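Local structure of F420-dependent methylenetetrahydromethanopterin dehydrogenase (Methanopyrus kandleri, 3IQE) at residues Ile9-Leu14 with Val38-Lys43. The protein catalyses the reversible, coenzyme F420-dependent reduction of methenyl-tetrahydromethanopterin to methylene-tetrahydromethanopterin in methanogenesis from carbon dioxide. Numbering follows the deposited sequence.
With H4M (5,10-dimethylene tetrahydromethanopterin), chain G.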
loop_
_atom_site.group_PDB
_atom_site.type_symbol
_atom_site.label_atom_id
_atom_site.label_comp_id
_atom_site.label_asym_id
_atom_site.label_seq_id
_atom_site.Cartn_x
_atom_site.Cartn_y
_atom_site.Cartn_z
ATOM N N ILE A 9 -9.514 -13.242 -35.853
ATOM C CA ILE A 9 -9.340 -14.660 -35.636
ATOM C C ILE A 9 -8.483 -14.852 -34.407
ATOM O O ILE A 9 -7.376 -14.331 -34.354
ATOM C CB ILE A 9 -8.619 -15.341 -36.793
ATOM C CG1 ILE A 9 -9.358 -15.142 -38.139
ATOM C CG2 ILE A 9 -8.550 -16.813 -36.543
ATOM C CD1 ILE A 9 -8.469 -15.426 -39.331
ATOM N N LYS A 10 -8.972 -15.605 -33.429
ATOM C CA LYS A 10 -8.259 -15.758 -32.144
ATOM C C LYS A 10 -7.901 -17.218 -31.869
ATOM O O LYS A 10 -8.763 -18.033 -31.608
ATOM C CB LYS A 10 -9.100 -15.198 -30.980
ATOM C CG LYS A 10 -9.280 -13.676 -31.023
ATOM C CD LYS A 10 -10.246 -13.136 -29.949
ATOM C CE LYS A 10 -10.564 -11.641 -30.191
ATOM N NZ LYS A 10 -11.017 -10.870 -28.968
ATOM N N CYS A 11 -6.616 -17.534 -31.885
ATOM C CA CYS A 11 -6.156 -18.904 -31.621
ATOM C C CYS A 11 -5.070 -18.857 -30.582
ATOM O O CYS A 11 -4.030 -18.237 -30.792
ATOM C CB CYS A 11 -5.615 -19.558 -32.881
ATOM S SG CYS A 11 -6.868 -19.760 -34.131
ATOM N N GLY A 12 -5.312 -19.503 -29.456
ATOM C CA GLY A 12 -4.433 -19.342 -28.295
ATOM C C GLY A 12 -4.729 -18.008 -27.642
ATOM O O GLY A 12 -5.550 -17.254 -28.140
ATOM N N ASN A 13 -4.071 -17.706 -26.538
ATOM C CA ASN A 13 -4.372 -16.454 -25.845
ATOM C C ASN A 13 -3.175 -15.575 -25.556
ATOM O O ASN A 13 -2.135 -16.042 -25.079
ATOM C CB ASN A 13 -5.139 -16.695 -24.552
ATOM C CG ASN A 13 -5.824 -15.422 -24.048
ATOM O OD1 ASN A 13 -6.726 -14.914 -24.713
ATOM N ND2 ASN A 13 -5.385 -14.886 -22.914
ATOM N N LEU A 14 -3.352 -14.306 -25.901
ATOM C CA LEU A 14 -2.421 -13.240 -25.625
ATOM C C LEU A 14 -3.296 -12.153 -25.002
ATOM O O LEU A 14 -4.484 -12.118 -25.272
ATOM C CB LEU A 14 -1.825 -12.769 -26.945
ATOM C CG LEU A 14 -0.308 -12.751 -27.130
ATOM C CD1 LEU A 14 0.354 -13.943 -26.515
ATOM C CD2 LEU A 14 -0.041 -12.663 -28.607
ATOM N N VAL A 38 -13.961 -14.903 -34.717
ATOM C CA VAL A 38 -14.042 -16.358 -34.715
ATOM C C VAL A 38 -12.743 -16.928 -34.169
ATOM O O VAL A 38 -11.716 -16.261 -34.134
ATOM C CB VAL A 38 -14.383 -16.982 -36.108
ATOM C CG1 VAL A 38 -15.593 -16.271 -36.751
ATOM C CG2 VAL A 38 -13.192 -16.963 -37.059
ATOM N N GLY A 39 -12.799 -18.164 -33.721
ATOM C CA GLY A 39 -11.616 -18.776 -33.187
ATOM C C GLY A 39 -11.823 -20.178 -32.675
ATOM O O GLY A 39 -12.917 -20.720 -32.732
ATOM N N THR A 40 -10.753 -20.724 -32.117
ATOM C CA THR A 40 -10.745 -22.064 -31.553
ATOM C C THR A 40 -10.291 -22.021 -30.106
ATOM O O THR A 40 -9.688 -22.974 -29.606
ATOM C CB THR A 40 -9.758 -23.010 -32.303
ATOM O OG1 THR A 40 -8.463 -22.414 -32.377
ATOM C CG2 THR A 40 -10.234 -23.313 -33.709
ATOM N N SER A 41 -10.551 -20.908 -29.431
ATOM C CA SER A 41 -10.169 -20.791 -28.035
ATOM C C SER A 41 -8.640 -20.926 -27.873
ATOM O O SER A 41 -7.881 -20.477 -28.729
ATOM C CB SER A 41 -10.890 -21.868 -27.236
ATOM O OG SER A 41 -10.834 -21.609 -25.855
ATOM N N VAL A 42 -8.204 -21.593 -26.804
ATOM C CA VAL A 42 -6.782 -21.687 -26.483
ATOM C C VAL A 42 -5.946 -22.582 -27.391
ATOM O O VAL A 42 -4.732 -22.516 -27.346
ATOM C CB VAL A 42 -6.556 -22.193 -25.049
ATOM C CG1 VAL A 42 -7.352 -21.363 -24.078
ATOM C CG2 VAL A 42 -6.917 -23.663 -24.918
ATOM N N LYS A 43 -6.571 -23.440 -28.186
ATOM C CA LYS A 43 -5.797 -24.370 -29.002
ATOM C C LYS A 43 -5.304 -23.740 -30.300
ATOM O O LYS A 43 -6.074 -23.150 -31.070
ATOM C CB LYS A 43 -6.550 -25.702 -29.238
ATOM C CG LYS A 43 -6.659 -26.558 -27.940
ATOM C CD LYS A 43 -6.470 -28.067 -28.191
ATOM C CE LYS A 43 -7.217 -28.898 -27.143
ATOM N NZ LYS A 43 -6.461 -29.122 -25.888
HETATM N N1 H4M G . -2.982 -15.979 -21.488
HETATM C C2 H4M G . -2.040 -15.070 -21.752
HETATM N NA2 H4M G . -2.321 -13.737 -21.715
HETATM N N3 H4M G . -0.794 -15.471 -22.051
HETATM C C4 H4M G . -0.457 -16.786 -22.093
HETATM O OH4 H4M G . 0.718 -17.076 -22.392
HETATM C C4A H4M G . -1.431 -17.732 -21.851
HETATM N N5 H4M G . -1.215 -19.103 -21.878
HETATM C C6 H4M G . -2.358 -19.915 -22.271
HETATM C C7 H4M G . -3.475 -19.604 -21.270
HETATM C C7M H4M G . -4.763 -20.363 -21.561
HETATM N N8 H4M G . -3.716 -18.171 -21.272
HETATM C C8A H4M G . -2.725 -17.298 -21.555
HETATM C C9 H4M G . -1.788 -21.347 -22.266
HETATM C C9M H4M G . -2.550 -22.255 -23.224
HETATM C C10 H4M G . -0.073 -19.778 -22.454
HETATM N N10 H4M G . -0.385 -21.179 -22.669
HETATM C C11 H4M G . 2.554 -24.206 -22.741
HETATM C C12 H4M G . 1.247 -24.539 -22.426
HETATM C C13 H4M G . 0.252 -23.539 -22.397
HETATM C C14 H4M G . 0.581 -22.214 -22.669
HETATM C C15 H4M G . 1.894 -21.905 -22.993
HETATM C C16 H4M G . 2.877 -22.890 -23.026
HETATM C CX1 H4M G . 3.644 -25.254 -22.824
HETATM C CX2 H4M G . 3.921 -25.954 -21.518
HETATM C CX3 H4M G . 4.920 -27.053 -21.759
HETATM C CX4 H4M G . 5.129 -27.460 -20.334
HETATM C CX5 H4M G . 4.986 -28.882 -19.842
HETATM O OX2 H4M G . 4.539 -25.090 -20.556
HETATM O OX3 H4M G . 4.335 -28.043 -22.595
HETATM O OX4 H4M G . 5.685 -26.431 -19.482
HETATM O OX5 H4M G . 4.474 -28.931 -18.518
HETATM O O5J H4M G . 3.813 -33.263 -15.962
HETATM C C5J H4M G . 5.049 -32.559 -15.969
HETATM C C4J H4M G . 4.869 -31.126 -16.471
HETATM O O4J H4M G . 4.817 -31.103 -17.898
HETATM C C3J H4M G . 3.611 -30.414 -15.985
HETATM O O3J H4M G . 3.945 -29.113 -15.494
HETATM C C2J H4M G . 2.766 -30.198 -17.226
HETATM O O2J H4M G . 1.963 -28.997 -17.166
HETATM C C1J H4M G . 3.824 -30.192 -18.337
HETATM P PA H4M G . 3.773 -34.878 -15.964
HETATM O O1A H4M G . 3.393 -35.269 -14.549
HETATM O O2A H4M G . 2.704 -35.140 -17.014
HETATM O O3A H4M G . 5.181 -35.304 -16.338
HETATM O O HOH W 1 -11.085 -18.421 -30.139
#
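The C-terminal ends of the parallel strands 4-10 and 33-39, the two strands of a beta-alpha-beta unit, meet through Lys10 and Val38 and then open into loops that line the coenzyme F420 site. Lys10 N donates to Val38 O at 2.9 Å, and Ile9 CA-H points at the same oxygen. On the face covered by helix 46-63, Ile9 CG1 lies 4.4 Å from Val38 CG2.

After the Lys10-Gly39 bridge the regular pairing ends. The return bond from Thr40 N to Lys10 O is long and weak, at 3.4 Å, and a water bridges the two chains, donating to Lys10 O and accepting from Ser41 N. The pairing tightens again where Gly12 N donates to Ser41 O at 2.8 Å. Next to it, Gly12 CA lies 3.3 Å from Val42 O in a CA-H...O contact.

Thr40 to Lys43 form a type II' beta turn. With chi1 at 52°, Thr40 OG1 sits between its own backbone N and carbonyl carbon, from where it donates to Lys43 O at 2.8 Å, nearly in line with the C=O (160°). The Cys11 thiol packs against that hydroxyl, SG to OG1 3.6 Å.

Within the turn, Val42 O accepts from F420 N3, and from the other loop Asn13 N donates to F420 O4. Asn13 ND2 also lies 3.0 Å from N1 of the bound pterin, and Val42 CG1 touches its C7M methyl. Because Gly12 is bonded to Ser41, the loops carrying Asn13 and Val42 are tied together, which probably fixes the spacing of Asn13 N and Val42 O, the atoms that bond to O4 and N3 of F420.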